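Local coordinates for uncharacterized protein ABO_0056 (Alcanivorax borkumensis, PDB 3H35), which is of unknown function but belongs by sequence to the abortive infection alpha family, which is grouped with helix-turn-helix proteins, at residues Glu126-Arg129 with Thr130-Glu133. Residues are numbered along the deposited sequence; the frame is centred on the assembly and turned at random.
Sequences ESLR and TDYE
L128 and Y132 make the tight side of this helix start. The ring of Y132 turns back toward L128, its CG beside the backbone N (chi1 -66°), and CE2 packs 3.7 Å from CB of L128 while CA of R129 lies at the ring edge. The same two residues share an i to i+4 bond, Y132 N to L128 O at 3.0 Å; E133 N to R129 O follows it. L128 is the N-cap. Just ahead of it, S127 O is bridged by water 1 to T130 N and by water 2 to D131 N; water 2 also donates to D131 OD2.

Looser and wetter is the R129 side. Its guanidinium grips E126 side-on: NE to OE2 (2.9 Å) is nearly straight at 173° and in the guanidinium plane, while OE1, 2.8 Å from NH2, lies 23° out of it. Water 3 joins NH1 to E133 OE2, 5.0 Å apart, and the aliphatic CG of R129 touches OE2 (3.6 Å).

Helix 129-137 follows strand 119-123 after a short loop and lies on the sheet: Y132 touches A72 and L74 of strand 71-77, its OH bonds to E160 O of strand 156-164, and D131 OD1 accepts a hydrogen bond from N93 ND2, just past strand 87-91.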
# COMPACT_ATOMS: atom_id res chain seq x y z
N GLU A 126 15.23 -6.92 -22.08
CA GLU A 126 15.62 -8.03 -22.95
C GLU A 126 16.81 -8.81 -22.40
O GLU A 126 16.86 -10.03 -22.49
CB GLU A 126 15.88 -7.53 -24.38
CG GLU A 126 16.37 -8.62 -25.38
CD GLU A 126 15.46 -9.86 -25.45
OE1 GLU A 126 14.23 -9.70 -25.44
OE2 GLU A 126 15.97 -11.00 -25.49
N SER A 127 17.75 -8.09 -21.79
CA SER A 127 18.98 -8.71 -21.28
C SER A 127 18.75 -9.58 -20.06
O SER A 127 19.57 -10.42 -19.73
CB SER A 127 20.00 -7.63 -20.96
OG SER A 127 19.55 -6.92 -19.83
N LEU A 128 17.63 -9.40 -19.38
CA LEU A 128 17.29 -10.27 -18.26
C LEU A 128 16.52 -11.56 -18.67
O LEU A 128 16.00 -12.28 -17.79
CB LEU A 128 16.50 -9.46 -17.23
CG LEU A 128 17.32 -8.36 -16.52
CD1 LEU A 128 16.42 -7.53 -15.62
CD2 LEU A 128 18.42 -8.95 -15.73
N ARG A 129 16.42 -11.85 -19.98
CA ARG A 129 15.63 -12.99 -20.45
C ARG A 129 15.88 -14.31 -19.66
O ARG A 129 14.96 -14.99 -19.19
CB ARG A 129 15.82 -13.23 -21.96
CG ARG A 129 14.85 -14.24 -22.53
CD ARG A 129 14.89 -14.31 -24.07
NE ARG A 129 14.26 -13.16 -24.76
CZ ARG A 129 12.96 -13.01 -24.97
NH1 ARG A 129 12.08 -13.92 -24.55
NH2 ARG A 129 12.51 -11.95 -25.61
N THR A 130 17.15 -14.65 -19.52
CA THR A 130 17.53 -15.86 -18.80
C THR A 130 16.97 -15.84 -17.38
O THR A 130 16.38 -16.84 -16.94
CB THR A 130 19.04 -16.00 -18.78
OG1 THR A 130 19.46 -16.25 -20.12
CG2 THR A 130 19.48 -17.13 -17.90
N ASP A 131 17.11 -14.70 -16.69
CA ASP A 131 16.56 -14.56 -15.34
C ASP A 131 15.04 -14.75 -15.24
O ASP A 131 14.55 -15.39 -14.32
CB ASP A 131 16.96 -13.22 -14.74
CG ASP A 131 18.44 -13.18 -14.40
OD1 ASP A 131 18.86 -13.97 -13.54
OD2 ASP A 131 19.18 -12.38 -15.02
N TYR A 132 14.30 -14.18 -16.19
CA TYR A 132 12.87 -14.42 -16.20
C TYR A 132 12.57 -15.92 -16.28
O TYR A 132 11.68 -16.41 -15.58
CB TYR A 132 12.22 -13.73 -17.39
CG TYR A 132 12.29 -12.21 -17.35
CD1 TYR A 132 11.64 -11.50 -16.35
CD2 TYR A 132 12.96 -11.50 -18.34
CE1 TYR A 132 11.72 -10.11 -16.30
CE2 TYR A 132 13.03 -10.12 -18.31
CZ TYR A 132 12.39 -9.42 -17.29
OH TYR A 132 12.47 -8.03 -17.29
N GLU A 133 13.32 -16.62 -17.15
CA GLU A 133 13.16 -18.04 -17.36
C GLU A 133 13.45 -18.82 -16.10
O GLU A 133 12.66 -19.66 -15.69
CB GLU A 133 14.03 -18.53 -18.54
CG GLU A 133 13.56 -18.00 -19.87
CD GLU A 133 14.54 -18.23 -21.04
OE1 GLU A 133 15.63 -18.86 -20.85
OE2 GLU A 133 14.22 -17.76 -22.16
O HOH W 1 19.29 -13.02 -20.50
O HOH W 2 19.17 -12.76 -17.70
O HOH W 3 12.33 -16.15 -22.79